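Local coordinates for CBS domain containing membrane protein (Sphaerobacter thermophilus, PDB 4ESY), which is of uncertain function but carries, in this C-terminal part, a pair of CBS domains that may regulate the whole membrane protein by binding nucleotides, as in relatives, at residues 129-132 with 138-141; 65-70 with 75-80. One frame throughout, in Å; residues are numbered along the deposited sequence.

Contact 1: 129-132 with 138-141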
ATOM      1  N   ASP B 129     -16.607  -2.245   8.167  1.00 34.17           N
ATOM      2  CA  ASP B 129     -17.285  -1.293   9.018  1.00 38.52           C
ATOM      3  C   ASP B 129     -16.378  -0.734  10.092  1.00 38.86           C
ATOM      4  O   ASP B 129     -16.432   0.450  10.387  1.00 42.55           O
ATOM      5  CB  ASP B 129     -18.519  -1.946   9.633  1.00 44.45           C
ATOM      6  CG  ASP B 129     -19.601  -2.204   8.595  1.00 47.29           C
ATOM      7  OD1 ASP B 129     -19.445  -1.685   7.454  1.00 45.64           O
ATOM      8  OD2 ASP B 129     -20.587  -2.919   8.914  1.00 49.27           O
ATOM      9  N   GLN B 130     -15.547  -1.605  10.666  0.53 37.21           N
ATOM     10  CA  GLN B 130     -14.540  -1.204  11.640  0.53 39.16           C
ATOM     11  C   GLN B 130     -13.584  -0.173  11.041  0.53 39.96           C
ATOM     12  O   GLN B 130     -13.281   0.837  11.672  0.53 41.75           O
ATOM     13  CB  GLN B 130     -13.750  -2.429  12.141  0.53 37.59           C
ATOM     14  CG  GLN B 130     -14.449  -3.260  13.230  0.53 38.50           C
ATOM     15  CD  GLN B 130     -13.607  -4.448  13.692  0.53 36.31           C
ATOM     16  OE1 GLN B 130     -12.917  -5.080  12.895  0.53 33.69           O
ATOM     17  NE2 GLN B 130     -13.671  -4.758  14.980  0.53 37.14           N
HETATM   18  N   MSE B 131     -13.115  -0.442   9.822  1.00 40.36           N
HETATM   19  CA  MSE B 131     -12.155   0.448   9.126  1.00 45.05           C
HETATM   20  C   MSE B 131     -12.665   1.878   9.109  1.00 52.11           C
HETATM   21  O   MSE B 131     -12.052   2.769   9.682  1.00 54.99           O
HETATM   22  CB  MSE B 131     -11.919   0.044   7.666  1.00 43.32           C
HETATM   23  CG  MSE B 131     -10.942  -1.068   7.428  1.00 41.47           C
HETATM   24 SE   MSE B 131      -9.011  -0.790   7.610  0.86 47.85          SE
HETATM   25  CE  MSE B 131      -8.575  -2.672   7.372  1.00 36.62           C
ATOM     26  N   ARG B 132     -13.800   2.074   8.452  1.00 57.61           N
ATOM     27  CA  ARG B 132     -14.408   3.391   8.304  1.00 66.81           C
ATOM     28  C   ARG B 132     -14.738   4.058   9.639  1.00 67.88           C
ATOM     29  O   ARG B 132     -14.448   5.239   9.822  1.00 72.71           O
ATOM     30  CB  ARG B 132     -15.687   3.309   7.465  1.00 73.71           C
ATOM     31  CG  ARG B 132     -15.637   2.349   6.294  1.00 76.89           C
ATOM     32  CD  ARG B 132     -16.949   2.413   5.508  1.00 84.38           C
ATOM     33  NE  ARG B 132     -17.401   1.102   5.041  1.00 85.39           N
ATOM     34  CZ  ARG B 132     -18.594   0.586   5.323  1.00 88.23           C
ATOM     35  NH1 ARG B 132     -18.926  -0.619   4.862  1.00 86.71           N
ATOM     36  NH2 ARG B 132     -19.454   1.280   6.067  1.00 91.62           N
ATOM     37  N   ARG B 138      -5.433  -0.273   8.987  1.00 35.39           N
ATOM     38  CA  ARG B 138      -4.920  -1.618   9.238  1.00 35.83           C
ATOM     39  C   ARG B 138      -5.594  -2.191  10.457  1.00 33.16           C
ATOM     40  O   ARG B 138      -5.699  -1.498  11.453  1.00 33.51           O
ATOM     41  CB  ARG B 138      -3.439  -1.545   9.594  1.00 43.84           C
ATOM     42  CG  ARG B 138      -2.500  -1.749   8.449  1.00 50.47           C
ATOM     43  CD  ARG B 138      -1.077  -1.468   8.911  1.00 58.05           C
ATOM     44  NE  ARG B 138      -0.819  -0.047   9.046  1.00 66.07           N
ATOM     45  CZ  ARG B 138      -0.322   0.712   8.072  1.00 70.14           C
ATOM     46  NH1 ARG B 138      -0.036   0.173   6.891  1.00 69.59           N
ATOM     47  NH2 ARG B 138      -0.106   2.004   8.282  1.00 73.55           N
ATOM     48  N   ILE B 139      -5.975  -3.465  10.410  1.00 29.00           N
ATOM     49  CA  ILE B 139      -6.533  -4.128  11.583  1.00 28.18           C
ATOM     50  C   ILE B 139      -5.949  -5.517  11.707  1.00 22.92           C
ATOM     51  O   ILE B 139      -6.104  -6.319  10.777  1.00 23.10           O
ATOM     52  CB  ILE B 139      -8.065  -4.268  11.463  1.00 29.53           C
ATOM     53  CG1 ILE B 139      -8.718  -2.874  11.523  1.00 34.20           C
ATOM     54  CG2 ILE B 139      -8.625  -5.193  12.589  1.00 28.63           C
ATOM     55  CD1 ILE B 139     -10.220  -2.847  11.169  1.00 34.08           C
ATOM     56  N   PRO B 140      -5.340  -5.822  12.861  1.00 22.61           N
ATOM     57  CA  PRO B 140      -4.784  -7.142  13.155  1.00 24.56           C
ATOM     58  C   PRO B 140      -5.884  -8.211  13.369  1.00 26.18           C
ATOM     59  O   PRO B 140      -6.947  -7.928  13.909  1.00 27.95           O
ATOM     60  CB  PRO B 140      -3.937  -6.908  14.434  1.00 26.19           C
ATOM     61  CG  PRO B 140      -4.557  -5.734  15.094  1.00 29.64           C
ATOM     62  CD  PRO B 140      -5.136  -4.872  13.975  1.00 27.58           C
ATOM     63  N   VAL B 141      -5.634  -9.415  12.874  1.00 25.49           N
ATOM     64  CA  VAL B 141      -6.549 -10.538  13.064  1.00 23.79           C
ATOM     65  C   VAL B 141      -5.876 -11.469  14.055  1.00 26.08           C
ATOM     66  O   VAL B 141      -4.708 -11.815  13.912  1.00 26.21           O
ATOM     67  CB  VAL B 141      -6.879 -11.254  11.736  1.00 22.69           C
ATOM     68  CG1 VAL B 141      -7.971 -12.300  11.944  1.00 23.92           C
ATOM     69  CG2 VAL B 141      -7.336 -10.234  10.685  1.00 22.41           C
TER

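Contact 2: 65-70 with 75-80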
ATOM      1  N   ILE B  65       3.826  -2.615  13.752  1.00 19.18           N
ATOM      2  CA  ILE B  65       4.907  -1.722  13.334  1.00 20.34           C
ATOM      3  C   ILE B  65       4.899  -1.679  11.808  1.00 20.05           C
ATOM      4  O   ILE B  65       4.625  -2.701  11.155  1.00 17.03           O
ATOM      5  CB  ILE B  65       6.275  -2.229  13.910  1.00 25.60           C
ATOM      6  CG1 ILE B  65       7.435  -1.233  13.682  1.00 28.58           C
ATOM      7  CG2 ILE B  65       6.628  -3.604  13.359  1.00 20.17           C
ATOM      8  CD1 ILE B  65       8.787  -1.700  14.401  1.00 23.40           C
ATOM      9  N   THR B  66       5.158  -0.490  11.262  1.00 18.55           N
ATOM     10  CA  THR B  66       5.204  -0.268   9.821  1.00 21.18           C
ATOM     11  C   THR B  66       6.474   0.493   9.462  1.00 20.98           C
ATOM     12  O   THR B  66       7.199   1.003  10.359  1.00 22.44           O
ATOM     13  CB  THR B  66       4.088   0.670   9.363  1.00 26.41           C
ATOM     14  OG1 THR B  66       4.307   1.954   9.975  1.00 28.23           O
ATOM     15  CG2 THR B  66       2.710   0.127   9.740  1.00 26.57           C
ATOM     16  N   GLU B  67       6.740   0.591   8.165  1.00 20.38           N
ATOM     17  CA  GLU B  67       7.934   1.310   7.714  1.00 23.18           C
ATOM     18  C   GLU B  67       7.946   2.742   8.232  1.00 23.13           C
ATOM     19  O   GLU B  67       8.998   3.223   8.642  1.00 23.38           O
ATOM     20  CB  GLU B  67       8.037   1.298   6.198  1.00 25.30           C
ATOM     21  CG  GLU B  67       8.080  -0.117   5.599  1.00 25.20           C
ATOM     22  CD  GLU B  67       7.726  -0.130   4.098  1.00 30.73           C
ATOM     23  OE1 GLU B  67       6.988   0.767   3.632  1.00 34.07           O
ATOM     24  OE2 GLU B  67       8.191  -1.046   3.379  1.00 32.78           O
ATOM     25  N   SER B  68       6.775   3.393   8.253  1.00 21.38           N
ATOM     26  CA  SER B  68       6.704   4.794   8.605  1.00 25.03           C
ATOM     27  C   SER B  68       7.035   4.991  10.078  1.00 23.55           C
ATOM     28  O   SER B  68       7.512   6.059  10.471  1.00 22.44           O
ATOM     29  CB  SER B  68       5.310   5.378   8.286  1.00 29.93           C
ATOM     30  OG  SER B  68       4.304   4.629   8.946  1.00 31.18           O
ATOM     31  N   ASP B  69       6.821   3.949  10.881  1.00 21.87           N
ATOM     32  CA  ASP B  69       7.146   4.041  12.305  1.00 24.01           C
ATOM     33  C   ASP B  69       8.622   4.299  12.571  1.00 24.95           C
ATOM     34  O   ASP B  69       8.966   4.872  13.595  1.00 23.38           O
ATOM     35  CB  ASP B  69       6.714   2.782  13.075  1.00 22.01           C
ATOM     36  CG  ASP B  69       5.202   2.665  13.203  1.00 28.58           C
ATOM     37  OD1 ASP B  69       4.504   3.716  13.324  1.00 29.90           O
ATOM     38  OD2 ASP B  69       4.713   1.504  13.162  1.00 30.65           O
ATOM     39  N   PHE B  70       9.491   3.861  11.663  1.00 24.74           N
ATOM     40  CA  PHE B  70      10.931   4.105  11.819  1.00 23.22           C
ATOM     41  C   PHE B  70      11.190   5.611  11.967  1.00 23.58           C
ATOM     42  O   PHE B  70      12.077   6.020  12.700  1.00 25.20           O
ATOM     43  CB  PHE B  70      11.691   3.535  10.611  1.00 20.97           C
ATOM     44  CG  PHE B  70      11.926   2.069  10.674  1.00 21.10           C
ATOM     45  CD1 PHE B  70      13.226   1.576  10.663  1.00 21.71           C
ATOM     46  CD2 PHE B  70      10.844   1.162  10.762  1.00 20.46           C
ATOM     47  CE1 PHE B  70      13.483   0.198  10.724  1.00 20.96           C
ATOM     48  CE2 PHE B  70      11.086  -0.234  10.820  1.00 22.10           C
ATOM     49  CZ  PHE B  70      12.405  -0.708  10.792  1.00 22.90           C
ATOM     50  N   ILE B  75      14.720   7.680  11.974  1.00 24.82           N
ATOM     51  CA  ILE B  75      15.422   6.901  10.961  1.00 21.61           C
ATOM     52  C   ILE B  75      14.489   6.752   9.755  1.00 23.03           C
ATOM     53  O   ILE B  75      13.346   6.308   9.896  1.00 22.92           O
ATOM     54  CB  ILE B  75      15.703   5.454  11.461  1.00 31.63           C
ATOM     55  CG1 ILE B  75      16.525   5.457  12.748  1.00 33.34           C
ATOM     56  CG2 ILE B  75      16.392   4.622  10.402  1.00 27.69           C
ATOM     57  CD1 ILE B  75      16.499   4.074  13.448  1.00 36.38           C
ATOM     58  N   PRO B  76      14.983   7.101   8.558  1.00 24.22           N
ATOM     59  CA  PRO B  76      14.157   6.884   7.377  1.00 23.56           C
ATOM     60  C   PRO B  76      14.310   5.401   6.969  1.00 21.37           C
ATOM     61  O   PRO B  76      15.422   4.918   6.723  1.00 22.55           O
ATOM     62  CB  PRO B  76      14.805   7.810   6.332  1.00 23.38           C
ATOM     63  CG  PRO B  76      16.275   7.808   6.708  1.00 24.36           C
ATOM     64  CD  PRO B  76      16.355   7.529   8.214  1.00 23.67           C
ATOM     65  N   PHE B  77      13.205   4.681   6.888  1.00 22.00           N
ATOM     66  CA  PHE B  77      13.283   3.257   6.521  1.00 21.48           C
ATOM     67  C   PHE B  77      14.086   3.037   5.221  1.00 21.72           C
ATOM     68  O   PHE B  77      14.740   2.004   5.037  1.00 20.59           O
ATOM     69  CB  PHE B  77      11.882   2.662   6.421  1.00 22.01           C
ATOM     70  CG  PHE B  77      11.867   1.196   6.055  1.00 23.81           C
ATOM     71  CD1 PHE B  77      11.809   0.215   7.049  1.00 23.91           C
ATOM     72  CD2 PHE B  77      11.926   0.802   4.742  1.00 21.35           C
ATOM     73  CE1 PHE B  77      11.789  -1.153   6.709  1.00 25.73           C
ATOM     74  CE2 PHE B  77      11.915  -0.579   4.394  1.00 24.71           C
ATOM     75  CZ  PHE B  77      11.852  -1.539   5.389  1.00 25.72           C
ATOM     76  N   TRP B  78      14.096   4.036   4.344  1.00 22.02           N
ATOM     77  CA  TRP B  78      14.741   3.858   3.031  1.00 24.31           C
ATOM     78  C   TRP B  78      16.235   3.577   3.145  1.00 22.97           C
ATOM     79  O   TRP B  78      16.823   2.997   2.241  1.00 23.08           O
ATOM     80  CB  TRP B  78      14.524   5.092   2.120  1.00 27.91           C
ATOM     81  CG  TRP B  78      14.368   4.700   0.683  1.00 31.48           C
ATOM     82  CD1 TRP B  78      13.635   3.648   0.201  1.00 34.12           C
ATOM     83  CD2 TRP B  78      15.017   5.297  -0.455  1.00 33.86           C
ATOM     84  NE1 TRP B  78      13.754   3.587  -1.176  1.00 39.24           N
ATOM     85  CE2 TRP B  78      14.596   4.587  -1.599  1.00 38.74           C
ATOM     86  CE3 TRP B  78      15.895   6.377  -0.615  1.00 35.84           C
ATOM     87  CZ2 TRP B  78      15.039   4.908  -2.898  1.00 42.50           C
ATOM     88  CZ3 TRP B  78      16.327   6.710  -1.903  1.00 38.81           C
ATOM     89  CH2 TRP B  78      15.890   5.980  -3.028  1.00 42.46           C
ATOM     90  N   ILE B  79      16.836   3.984   4.263  1.00 22.88           N
ATOM     91  CA  ILE B  79      18.241   3.715   4.488  1.00 26.59           C
ATOM     92  C   ILE B  79      18.582   2.218   4.371  1.00 25.66           C
ATOM     93  O   ILE B  79      19.686   1.847   3.934  1.00 26.83           O
ATOM     94  CB  ILE B  79      18.711   4.283   5.831  1.00 29.91           C
ATOM     95  CG1 ILE B  79      20.203   4.376   5.815  1.00 35.35           C
ATOM     96  CG2 ILE B  79      18.236   3.424   7.048  1.00 23.99           C
ATOM     97  CD1 ILE B  79      20.719   5.171   6.939  1.00 39.80           C
ATOM     98  N   TYR B  80      17.625   1.361   4.717  1.00 21.02           N
ATOM     99  CA  TYR B  80      17.838  -0.096   4.619  1.00 21.86           C
ATOM    100  C   TYR B  80      17.659  -0.629   3.191  1.00 25.26           C
ATOM    101  O   TYR B  80      18.093  -1.740   2.879  1.00 27.63           O
ATOM    102  CB  TYR B  80      16.933  -0.866   5.623  1.00 21.85           C
ATOM    103  CG  TYR B  80      17.257  -0.507   7.062  1.00 23.33           C
ATOM    104  CD1 TYR B  80      18.385  -1.041   7.692  1.00 25.57           C
ATOM    105  CD2 TYR B  80      16.444   0.355   7.794  1.00 21.97           C
ATOM    106  CE1 TYR B  80      18.704  -0.697   8.986  1.00 25.08           C
ATOM    107  CE2 TYR B  80      16.761   0.703   9.100  1.00 22.95           C
ATOM    108  CZ  TYR B  80      17.876   0.170   9.687  1.00 25.96           C
ATOM    109  OH  TYR B  80      18.199   0.517  10.971  1.00 29.82           O
TER
HETATM  110  O   HOH W   1      10.517   5.445   7.387  1.00 20.82           O

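Contact 1: 129-132 with 138-141
Two torsions carry Ile-139 to the helix: CG1 lies beside the backbone N (chi1 -67°), and the near-extended chi2 of 170° pushes CD1 outward as the leading atom. Selenomethionine Met-131 answers with a bend, its chi2 of -74° swinging SE and CE toward the strand. CD1 of Ile-139 meets CB of Gln-130 at 3.7 Å, the two side chains crossing at about a right angle. Against Met-131 the isoleucine slides past in the opposite direction, and Met-131 CE lies 4.1 Å from Ile-139 CD1. The selenium of Met-131 sits 3.9 Å from Arg-138 N, where the strand begins, a van der Waals approach. These contacts seat helix 124-134 on strand 138-143, which pairs antiparallel with strand 146-152; helix followed by hairpin is the order expected within a CBS domain. Val-116 also packs on both Gln-130 and Ile-139. Arg-138 directs its CB away from the helix, and its NH1 is hydrogen-bonded to OD of the S-hydroxycysteine at position 51. Ile-139, whose side chain reaches the helix, is held in the hairpin by backbone hydrogen bonding with Val-151.

Contact 2: 65-70 with 75-80
Phe-77 enters the contact at CB, which lies 3.7 Å from the carbonyl O of Glu-67. With CG anti to the backbone N (chi1 -180°), the ring presents a face to Glu-67 and its CD1 edge to Phe-70. Its CG meets CB of Glu-67 at 3.8 Å, and over the middle of the same face stands CG of Glu-67, 3.8 Å from the Phe-77 ring centroid and only 1° off the normal, a well-centred CH-pi contact. CD1, on the ring's edge, points into the middle of the Phe-70 face; the centroids of Phe-77 and Phe-70 are 5.1 Å apart and the planes stand at 85°, which defines a T-shaped pair. Farther out, CE2 of Phe-77 passes 3.9 Å from OE2 of Glu-67. That oxygen finds its salt-bridge partner outside both segments, in a basic side chain of the other protein chain. Cutting Phe-77 back to alanine removes the ring, and the Glu-67 methylene groups and one face of Phe-70 are likely to lose their aromatic partner. Segment 65-70 follows strand 61-64 of a CBS domain, and its Thr-66 to Asp-69 sequence resembles the ribose-binding signature of nucleotide-binding relatives; here Thr-66 N donates to Asp-69 OD2 at 2.8 Å. Tyr-80 completes the aromatic cluster, its CE2 lying 3.7 Å from Phe-70 CE1. In the backbone, Ile-75 N donates to Phe-70 O at 3.2 Å, and a water bridges Glu-67 O to Phe-77 N.

In the fold
The centres of contacts 1 and 2 lie about 22 Å apart, on opposite sides of the chain's centre; contact 1 falls in the second CBS range, and segment 65-70 of contact 2 in the first. Contact 1 joins a helix to a strand and covers 190 Å² by aliphatic packing, with two of its four touching residues buried. Contact 2 is the buried one, four of five; it covers 318 Å² and mixes ring packing with a backbone bond and a water bridge. The other protein chain reaches contact 2 but leaves both segments of contact 1 untouched. They meet where Arg-138 CZ packs 3.5 Å from Thr-66 CG2, linking strand 138-143 to the turn after strand 61-64.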